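Side-chain contacts in galectin 2 (Gallus gallus, PDB 2YMZ), which probably binds beta-galactoside-containing glycans, as expected of a prototype galectin with one carbohydrate recognition domain per chain: residues A[43-48]-A[52-57]; A[93-96]-A[100-103]; A[28-33]-A[81-86]; A[39-44]-A[113-118]. One frame throughout, in Å; residues are numbered along the deposited sequence.

Contact 1. Residues A[43-48]-A[52-57]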
# COMPACT_ATOMS: atom_id res chain seq x y z
N LEU A 43 0.82 -6.00 -16.16
CA LEU A 43 0.36 -4.67 -16.58
C LEU A 43 1.38 -3.68 -16.03
O LEU A 43 1.57 -3.56 -14.79
CB LEU A 43 -1.06 -4.36 -16.10
CG LEU A 43 -1.59 -2.90 -16.40
CD1 LEU A 43 -1.47 -2.54 -17.88
CD2 LEU A 43 -3.00 -2.64 -15.88
N HIS A 44 2.03 -2.93 -16.92
CA HIS A 44 2.78 -1.77 -16.49
C HIS A 44 2.05 -0.60 -17.14
O HIS A 44 1.97 -0.54 -18.38
CB HIS A 44 4.23 -1.94 -17.04
CG HIS A 44 5.09 -0.69 -17.16
ND1 HIS A 44 5.79 -0.14 -16.11
CD2 HIS A 44 5.44 0.05 -18.26
CE1 HIS A 44 6.51 0.90 -16.54
NE2 HIS A 44 6.35 0.99 -17.85
N PHE A 45 1.40 0.23 -16.34
CA PHE A 45 0.54 1.32 -16.80
C PHE A 45 1.35 2.55 -16.48
O PHE A 45 1.60 2.88 -15.30
CB PHE A 45 -0.72 1.31 -15.91
CG PHE A 45 -1.64 2.47 -16.13
CD1 PHE A 45 -2.53 2.46 -17.19
CD2 PHE A 45 -1.61 3.56 -15.23
CE1 PHE A 45 -3.38 3.55 -17.40
CE2 PHE A 45 -2.48 4.65 -15.42
CZ PHE A 45 -3.30 4.63 -16.52
N ASN A 46 1.77 3.28 -17.54
CA ASN A 46 2.77 4.28 -17.30
C ASN A 46 2.43 5.59 -18.07
O ASN A 46 2.75 5.74 -19.26
CB ASN A 46 4.08 3.70 -17.91
CG ASN A 46 5.27 4.70 -17.91
OD1 ASN A 46 6.15 4.53 -18.78
ND2 ASN A 46 5.40 5.57 -16.95
N PRO A 47 1.69 6.50 -17.41
CA PRO A 47 1.46 7.80 -18.05
C PRO A 47 2.76 8.58 -18.14
O PRO A 47 3.50 8.68 -17.18
CB PRO A 47 0.57 8.50 -17.03
CG PRO A 47 -0.23 7.40 -16.33
CD PRO A 47 0.86 6.30 -16.20
N ARG A 48 3.03 9.11 -19.32
CA ARG A 48 4.28 9.84 -19.57
C ARG A 48 3.92 11.28 -20.01
O ARG A 48 3.27 11.47 -21.05
CB ARG A 48 5.01 9.13 -20.69
CG ARG A 48 5.68 7.86 -20.04
CD ARG A 48 6.87 7.31 -20.79
NE ARG A 48 7.77 8.34 -21.25
CZ ARG A 48 8.96 8.69 -20.72
NH1 ARG A 48 9.44 8.07 -19.64
NH2 ARG A 48 9.66 9.71 -21.30
N SER A 52 3.00 13.04 -23.60
CA SER A 52 1.53 13.14 -23.40
C SER A 52 0.82 11.85 -23.86
O SER A 52 -0.03 11.85 -24.75
CB SER A 52 0.96 14.39 -24.16
OG SER A 52 -0.38 14.57 -23.72
N VAL A 53 1.22 10.69 -23.31
CA VAL A 53 0.67 9.43 -23.81
C VAL A 53 0.66 8.44 -22.59
O VAL A 53 1.52 8.55 -21.69
CB VAL A 53 1.58 8.83 -24.95
CG1 VAL A 53 3.00 8.63 -24.44
CG2 VAL A 53 1.02 7.50 -25.53
N ILE A 54 -0.31 7.50 -22.60
CA ILE A 54 -0.26 6.46 -21.58
C ILE A 54 0.33 5.25 -22.28
O ILE A 54 -0.22 4.76 -23.30
CB ILE A 54 -1.70 6.12 -21.12
CG1 ILE A 54 -2.32 7.40 -20.49
CG2 ILE A 54 -1.68 4.89 -20.14
CD1 ILE A 54 -3.81 7.30 -20.22
N VAL A 55 1.40 4.73 -21.74
CA VAL A 55 2.01 3.53 -22.32
C VAL A 55 1.67 2.37 -21.40
O VAL A 55 1.88 2.52 -20.18
CB VAL A 55 3.51 3.64 -22.32
CG1 VAL A 55 4.20 2.46 -23.06
CG2 VAL A 55 3.85 4.90 -23.15
N CYS A 56 1.18 1.30 -21.98
CA CYS A 56 1.01 0.04 -21.24
C CYS A 56 1.94 -0.99 -21.86
O CYS A 56 2.12 -1.06 -23.11
CB CYS A 56 -0.43 -0.45 -21.33
SG CYS A 56 -1.57 0.64 -20.41
N ASN A 57 2.45 -1.85 -21.00
CA ASN A 57 3.30 -2.97 -21.51
C ASN A 57 3.26 -4.14 -20.50
O ASN A 57 2.72 -4.01 -19.38
CB ASN A 57 4.78 -2.55 -21.68
CG ASN A 57 5.52 -3.37 -22.78
OD1 ASN A 57 5.04 -4.38 -23.25
ND2 ASN A 57 6.69 -2.91 -23.18
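His44 and Asn57, Asn46 and Val55, and Arg48 and Val53 each exchange two backbone hydrogen bonds, pairing strand 43-48 antiparallel with strand 53-57. The bond from Asn46 N to Val55 O is short at 2.7 Å, while the reverse bond, from Val55 N to Asn46 O, is straighter, with 172° at the hydrogen. Between these pairs, Cys56 CA lies 3.1 Å from His44 O in a CA-H...O contact. Arg48 is opposed by two residues, Ser52 and Val53, in a G1 beta bulge where the strand leaves its turn.

The hairpin carries the His-Phe-Asn-Pro-Arg sequence of galectins. On one face stand His44, Asn46, Arg48 and Asn57, whose counterparts line the galactoside site in relatives, as these residues probably do here. Their polar ends find partners beyond the two strands: His44 ND1 with Asn33 OD1, Asn46 ND2 with Phe30 O, Arg48 NE in a salt bridge with Glu51 of the turn, and Asn57 ND2 with Gln65 O.

Apolar packing occupies the other face. Phe45 swings CG anti to its backbone N (chi1 173°), and its ring meets Ile54 aslant, with Phe45 CE1 3.5 Å from Ile54 CG2. Cys56 SG approaches the same ring obliquely, 3.8 Å from Phe45 CD1, as a sulfur-aromatic contact. Cys56 SG also lies 4.1 Å from Leu43 CD1, roughly at right angles to its approach to the ring carbon.

Contact 2. Residues A[93-96]-A[100-103]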
# COMPACT_ATOMS: atom_id res chain seq x y z
N LEU A 93 -8.64 -3.57 -17.51
CA LEU A 93 -9.25 -2.40 -17.97
C LEU A 93 -8.85 -1.33 -16.92
O LEU A 93 -9.06 -1.55 -15.72
CB LEU A 93 -10.75 -2.64 -17.99
CG LEU A 93 -11.66 -1.52 -18.46
CD1 LEU A 93 -11.74 -1.50 -19.98
CD2 LEU A 93 -13.05 -1.78 -17.89
N VAL A 94 -8.37 -0.16 -17.37
CA VAL A 94 -8.02 0.93 -16.46
C VAL A 94 -8.99 2.08 -16.71
O VAL A 94 -9.03 2.68 -17.82
CB VAL A 94 -6.55 1.38 -16.61
CG1 VAL A 94 -6.22 2.42 -15.49
CG2 VAL A 94 -5.58 0.19 -16.49
N LYS A 95 -9.77 2.45 -15.70
CA LYS A 95 -10.70 3.59 -15.90
C LYS A 95 -10.09 4.87 -15.37
O LYS A 95 -9.60 4.95 -14.23
CB LYS A 95 -12.01 3.38 -15.15
CG LYS A 95 -12.72 2.12 -15.53
CD LYS A 95 -14.07 2.15 -14.79
CE LYS A 95 -14.65 0.74 -14.80
NZ LYS A 95 -15.82 0.72 -13.85
N LEU A 96 -10.11 5.88 -16.22
CA LEU A 96 -9.45 7.14 -15.87
C LEU A 96 -10.51 8.13 -15.36
O LEU A 96 -11.71 7.96 -15.61
CB LEU A 96 -8.72 7.71 -17.08
CG LEU A 96 -7.78 6.84 -17.93
CD1 LEU A 96 -7.14 7.54 -19.13
CD2 LEU A 96 -6.72 6.23 -17.03
N HIS A 100 -12.61 7.89 -19.75
CA HIS A 100 -11.91 7.07 -20.72
C HIS A 100 -11.43 5.73 -20.09
O HIS A 100 -11.00 5.70 -18.95
CB HIS A 100 -10.72 7.82 -21.30
CG HIS A 100 -10.00 7.05 -22.35
ND1 HIS A 100 -10.55 6.83 -23.60
CD2 HIS A 100 -8.78 6.46 -22.36
CE1 HIS A 100 -9.70 6.11 -24.33
NE2 HIS A 100 -8.62 5.88 -23.60
N GLU A 101 -11.46 4.65 -20.87
CA GLU A 101 -10.98 3.33 -20.46
C GLU A 101 -9.81 2.92 -21.31
O GLU A 101 -9.84 3.03 -22.56
CB GLU A 101 -12.12 2.30 -20.59
CG GLU A 101 -13.25 2.61 -19.61
CD GLU A 101 -14.41 1.67 -19.76
OE1 GLU A 101 -14.55 1.10 -20.86
OE2 GLU A 101 -15.15 1.50 -18.79
N VAL A 102 -8.72 2.54 -20.65
CA VAL A 102 -7.61 1.94 -21.34
C VAL A 102 -7.71 0.46 -21.16
O VAL A 102 -7.81 -0.05 -20.03
CB VAL A 102 -6.28 2.47 -20.78
CG1 VAL A 102 -5.09 1.80 -21.51
CG2 VAL A 102 -6.25 3.97 -20.91
N GLU A 103 -7.74 -0.26 -22.29
CA GLU A 103 -7.79 -1.70 -22.24
C GLU A 103 -6.41 -2.32 -22.60
O GLU A 103 -5.70 -1.85 -23.49
CB GLU A 103 -8.90 -2.12 -23.22
CG GLU A 103 -9.26 -3.57 -23.25
CD GLU A 103 -10.47 -3.82 -24.17
OE1 GLU A 103 -11.62 -3.50 -23.75
OE2 GLU A 103 -10.25 -4.33 -25.30
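Val94 N donates to Val102 O over 2.7 Å in a nearly straight bond, 169° at the hydrogen, with the donor in the carbonyl plane. The pair is completed by Val102 N, which is bonded to Val94 O at 2.9 Å. One step nearer the turn, Leu96 N reaches His100 O at 2.9 Å, and this donor lies almost on the line of the carbonyl bond. Together the three bonds zip up an antiparallel beta hairpin between residues 93-96 and 100-103.

Beyond the last bond, Leu96 and His100 run side by side in the same direction. Leu96 CD1 meets the imidazole at its edge, 3.8 Å from His100 CD2, and also lies 4.1 Å from Val102 CG2. The ring is fixed further by His100 NE2, hydrogen-bonded to Asp70, and by stacking on His72.

Leu93, Lys95, Glu101 and Glu103 occupy the face away from the core. Leu93 slants across Glu101, bringing Leu93 CD1 to 3.9 Å from Glu101 CB. Lys95 and Glu101 lie alongside each other, both with CG beside the backbone N. Their charged ends stay apart, with Lys95 NZ 5.0 Å from Glu101 OE2, so any attraction is probably a diffuse one; Lys95 NZ has a weak, long ion pair with Glu86.

Strand 101-105 forms one edge of its five-stranded sheet within this chain, and strand 91-95 joins it to strand 80-88. Val94, Leu96 and Val102 turn inward, against Phe45, Ile54 and Cys56 of the opposing sheet.

Contact 3. Residues A[28-33]-A[81-86]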
# COMPACT_ATOMS: atom_id res chain seq x y z
N GLU A 28 7.64 13.62 -14.27
CA GLU A 28 7.63 13.41 -15.69
C GLU A 28 6.86 12.15 -16.02
O GLU A 28 6.49 12.00 -17.11
CB GLU A 28 9.03 13.24 -16.34
CG GLU A 28 9.72 14.62 -16.48
CD GLU A 28 10.98 14.62 -17.34
OE1 GLU A 28 11.32 13.61 -18.06
OE2 GLU A 28 11.66 15.68 -17.30
N SER A 29 6.72 11.21 -15.05
CA SER A 29 5.90 10.03 -15.36
C SER A 29 5.64 9.28 -14.04
O SER A 29 6.22 9.63 -13.02
CB SER A 29 6.67 9.09 -16.31
OG SER A 29 7.69 8.44 -15.62
N PHE A 30 4.73 8.30 -14.05
CA PHE A 30 4.62 7.44 -12.88
C PHE A 30 4.17 6.08 -13.47
O PHE A 30 3.77 6.00 -14.62
CB PHE A 30 3.65 8.00 -11.82
CG PHE A 30 2.21 8.10 -12.28
CD1 PHE A 30 1.29 7.04 -12.06
CD2 PHE A 30 1.75 9.31 -12.82
CE1 PHE A 30 -0.05 7.21 -12.38
CE2 PHE A 30 0.44 9.44 -13.20
CZ PHE A 30 -0.47 8.39 -12.99
N ALA A 31 4.27 5.00 -12.67
CA ALA A 31 3.83 3.73 -13.23
C ALA A 31 3.16 2.90 -12.10
O ALA A 31 3.54 2.98 -10.94
CB ALA A 31 5.01 2.94 -13.77
N ILE A 32 2.17 2.18 -12.51
CA ILE A 32 1.45 1.24 -11.60
C ILE A 32 1.80 -0.09 -12.31
O ILE A 32 1.47 -0.32 -13.52
CB ILE A 32 -0.05 1.49 -11.69
CG1 ILE A 32 -0.40 2.81 -10.99
CG2 ILE A 32 -0.84 0.37 -11.00
CD1 ILE A 32 -1.80 3.33 -11.26
N ASN A 33 2.46 -0.99 -11.55
CA ASN A 33 2.93 -2.29 -12.08
C ASN A 33 2.25 -3.46 -11.31
O ASN A 33 2.34 -3.50 -10.12
CB ASN A 33 4.40 -2.38 -11.86
CG ASN A 33 5.17 -1.35 -12.75
OD1 ASN A 33 4.87 -1.28 -13.90
ND2 ASN A 33 6.09 -0.64 -12.21
N VAL A 81 -5.50 12.24 -8.22
CA VAL A 81 -6.29 11.52 -9.23
C VAL A 81 -6.66 10.15 -8.72
O VAL A 81 -5.94 9.59 -7.88
CB VAL A 81 -5.57 11.28 -10.57
CG1 VAL A 81 -5.37 12.60 -11.26
CG2 VAL A 81 -4.24 10.53 -10.43
N LYS A 82 -7.79 9.65 -9.23
CA LYS A 82 -8.24 8.32 -8.90
C LYS A 82 -8.15 7.45 -10.14
O LYS A 82 -8.66 7.84 -11.18
CB LYS A 82 -9.68 8.33 -8.42
CG LYS A 82 -10.14 6.88 -8.17
CD LYS A 82 -11.45 6.85 -7.38
CE LYS A 82 -12.61 7.27 -8.26
NZ LYS A 82 -13.83 7.29 -7.40
N ILE A 83 -7.46 6.31 -10.05
CA ILE A 83 -7.31 5.34 -11.18
C ILE A 83 -8.01 4.01 -10.73
O ILE A 83 -7.73 3.53 -9.66
CB ILE A 83 -5.82 5.14 -11.44
CG1 ILE A 83 -5.24 6.48 -11.99
CG2 ILE A 83 -5.61 4.11 -12.52
CD1 ILE A 83 -3.73 6.70 -11.95
N ILE A 84 -8.84 3.42 -11.57
CA ILE A 84 -9.47 2.15 -11.16
C ILE A 84 -8.98 1.08 -12.15
O ILE A 84 -9.02 1.36 -13.34
CB ILE A 84 -10.97 2.26 -11.29
CG1 ILE A 84 -11.41 3.27 -10.23
CG2 ILE A 84 -11.60 0.87 -11.01
CD1 ILE A 84 -12.84 3.75 -10.26
N VAL A 85 -8.47 -0.03 -11.65
CA VAL A 85 -8.01 -1.13 -12.52
C VAL A 85 -8.96 -2.29 -12.27
O VAL A 85 -9.28 -2.59 -11.11
CB VAL A 85 -6.63 -1.61 -12.14
CG1 VAL A 85 -6.13 -2.60 -13.23
CG2 VAL A 85 -5.62 -0.40 -12.07
N GLU A 86 -9.38 -2.96 -13.36
CA GLU A 86 -10.19 -4.18 -13.21
C GLU A 86 -9.55 -5.32 -13.93
O GLU A 86 -8.98 -5.11 -15.04
CB GLU A 86 -11.51 -3.90 -13.79
CG GLU A 86 -12.29 -3.17 -12.74
CD GLU A 86 -13.41 -2.40 -13.32
OE1 GLU A 86 -13.52 -2.44 -14.56
OE2 GLU A 86 -14.15 -1.76 -12.51
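Ile83 meets Phe30 and Ile32 in the interior of the galectin beta sandwich, where the sheet containing strand 30-34 packs against the one containing strand 80-88. The backbones stay well apart, with CA of Ile32 and CA of Ile83 at 9.7 Å, and no hydrogen bond links the two segments; side chains alone span the gap.

From CB of Ile83, which points at the opposing sheet, two branches depart. Ile83 CG2 passes 4.1 Å from Ile32 CD1 and on its other flank packs on Val94 of the adjoining strand. The longer branch, CG1, stands beside the backbone N and continues extended (chi2 162°), which carries CD1 deep into the core. There the methyl group faces both partners. Ile32 comes at it tip to tip, with Ile32 CD1 3.9 Å from Ile83 CD1.

Phe30 arrives from the opposite direction and presents its ring edge. Its CG sits between the backbone N and the carbonyl carbon (chi1 64°), and the ring is also stacked with Phe122. Ile83 CD1 lies near the plane of the ring, straddling its rim at 3.7 Å from Phe30 CE1 and 3.8 Å from Phe30 CZ.

Contact 4. Residues A[39-44]-A[113-118]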
# COMPACT_ATOMS: atom_id res chain seq x y z
N SER A 39 9.97 -8.58 -11.65
CA SER A 39 10.50 -8.91 -12.97
C SER A 39 9.48 -9.57 -13.91
O SER A 39 9.76 -9.89 -15.06
CB SER A 39 11.69 -9.85 -12.74
OG SER A 39 11.22 -10.98 -12.05
N ASP A 40 8.27 -9.79 -13.44
CA ASP A 40 7.23 -10.43 -14.19
C ASP A 40 5.92 -9.65 -13.99
O ASP A 40 5.26 -9.77 -12.96
CB ASP A 40 7.05 -11.89 -13.76
CG ASP A 40 8.15 -12.77 -14.29
OD1 ASP A 40 8.13 -13.02 -15.52
OD2 ASP A 40 9.09 -13.09 -13.53
N LEU A 41 5.54 -8.82 -14.97
CA LEU A 41 4.37 -7.95 -14.84
C LEU A 41 3.34 -8.19 -15.92
O LEU A 41 3.67 -8.27 -17.11
CB LEU A 41 4.83 -6.45 -14.98
CG LEU A 41 5.88 -5.99 -13.93
CD1 LEU A 41 6.34 -4.54 -14.21
CD2 LEU A 41 5.27 -6.07 -12.51
N ALA A 42 2.09 -8.39 -15.50
CA ALA A 42 0.96 -8.43 -16.40
C ALA A 42 0.63 -7.06 -16.97
O ALA A 42 0.23 -6.96 -18.13
CB ALA A 42 -0.25 -9.04 -15.71
N LEU A 43 0.82 -6.00 -16.16
CA LEU A 43 0.36 -4.67 -16.58
C LEU A 43 1.38 -3.68 -16.03
O LEU A 43 1.57 -3.56 -14.79
CB LEU A 43 -1.06 -4.36 -16.10
CG LEU A 43 -1.59 -2.90 -16.40
CD1 LEU A 43 -1.47 -2.54 -17.88
CD2 LEU A 43 -3.00 -2.64 -15.88
N HIS A 44 2.03 -2.93 -16.92
CA HIS A 44 2.78 -1.77 -16.49
C HIS A 44 2.05 -0.60 -17.14
O HIS A 44 1.97 -0.54 -18.38
CB HIS A 44 4.23 -1.94 -17.04
CG HIS A 44 5.09 -0.69 -17.16
ND1 HIS A 44 5.79 -0.14 -16.11
CD2 HIS A 44 5.44 0.05 -18.26
CE1 HIS A 44 6.51 0.90 -16.54
NE2 HIS A 44 6.35 0.99 -17.85
N ILE A 113 -2.93 -12.13 -9.61
CA ILE A 113 -1.89 -11.11 -9.52
C ILE A 113 -1.50 -11.08 -8.03
O ILE A 113 -2.35 -10.90 -7.15
CB ILE A 113 -2.42 -9.72 -9.98
CG1 ILE A 113 -2.83 -9.74 -11.49
CG2 ILE A 113 -1.48 -8.58 -9.58
CD1 ILE A 113 -1.67 -9.97 -12.40
N SER A 114 -0.23 -11.28 -7.75
CA SER A 114 0.18 -11.24 -6.36
C SER A 114 1.04 -10.05 -5.99
O SER A 114 1.28 -9.80 -4.80
CB SER A 114 0.86 -12.55 -5.99
OG SER A 114 2.07 -12.64 -6.68
N TYR A 115 1.52 -9.29 -6.98
CA TYR A 115 2.45 -8.29 -6.65
C TYR A 115 2.02 -6.93 -7.31
O TYR A 115 1.56 -6.92 -8.46
CB TYR A 115 3.78 -8.70 -7.30
CG TYR A 115 4.85 -7.66 -7.22
CD1 TYR A 115 5.60 -7.49 -6.07
CD2 TYR A 115 5.12 -6.87 -8.35
CE1 TYR A 115 6.54 -6.51 -6.00
CE2 TYR A 115 6.09 -5.86 -8.30
CZ TYR A 115 6.79 -5.70 -7.14
OH TYR A 115 7.83 -4.77 -7.11
N LEU A 116 2.21 -5.83 -6.55
CA LEU A 116 1.96 -4.47 -7.08
C LEU A 116 3.14 -3.56 -6.69
O LEU A 116 3.61 -3.59 -5.56
CB LEU A 116 0.70 -3.92 -6.37
CG LEU A 116 0.32 -2.42 -6.42
CD1 LEU A 116 0.08 -1.90 -7.84
CD2 LEU A 116 -0.93 -2.18 -5.53
N ASN A 117 3.56 -2.66 -7.58
CA ASN A 117 4.40 -1.59 -7.09
C ASN A 117 3.96 -0.31 -7.85
O ASN A 117 3.24 -0.39 -8.88
CB ASN A 117 5.90 -1.91 -7.20
CG ASN A 117 6.47 -1.81 -8.59
OD1 ASN A 117 6.14 -0.91 -9.35
ND2 ASN A 117 7.43 -2.70 -8.90
N ILE A 118 4.21 0.82 -7.20
CA ILE A 118 3.89 2.08 -7.85
C ILE A 118 5.20 2.84 -7.80
O ILE A 118 5.82 2.88 -6.74
CB ILE A 118 2.73 2.78 -7.11
CG1 ILE A 118 1.46 2.02 -7.45
CG2 ILE A 118 2.52 4.15 -7.84
CD1 ILE A 118 0.21 2.30 -6.66
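The phenol ring of Tyr115 receives Leu41 at its edge: Leu41 CD2 lies near the ring plane, 4.2 Å from Tyr115 CD2. Phe7 meets the same ring with the two planes inclined at about 55°. The hydroxyl end is held by polar partners. Asn117 ND2 donates to Tyr115 OH over 2.8 Å, at 171° at the hydrogen, and the oxygen lies close to the plane of the asparagine amide. Tyr115 OH is also hydrogen-bonded to Glu5. At the other end of the amide, Asn117 OD1 bonds with Asn33 ND2, so both polar ends of this buried group are engaged and its rotation is probably fixed.

Strands 40-48 and 112-120 flank strand 30-34 in one sheet of the galectin sandwich, and each is irregular here. Classic beta bulges set Ala42 and Leu43 opposite Leu34, and Ser114 and Tyr115 opposite Gly35. The chain turns a corner at Ala42, which directs its methyl group at residues 113-118.

That methyl is the other point of apolar contact. Ala42 CB lies 3.7 Å from Ile113 CD1. In Ile113, CG1 stands beside the backbone N, and a bend at chi2 (-65°) turns CD1 toward Ala42. The Ile113 side chain also packs on Leu34 of the intervening strand. Tyr110 and Phe92 also touch Ala42.

From the N terminus, residues 28-33 open contact 3 and residues 39-44 open contact 4, before contact 1 begins on the same strand, sharing Leu43 and His44 with contact 4. Contact 1 closes first, as a short hairpin nested within the long loop that contact 3 completes at 81-86. Contact 2 follows as a second hairpin, lying inside the loop that contact 4 closes at 113-118. Contacts 3 and 4 therefore cross along the chain. Contact 1 and contact 4 both belong to one sheet and contact 2 to the other, while contact 3 spans the two. The hairpins also meet across the core, with Ile54 CD1 3.5 Å from Leu96 CD1.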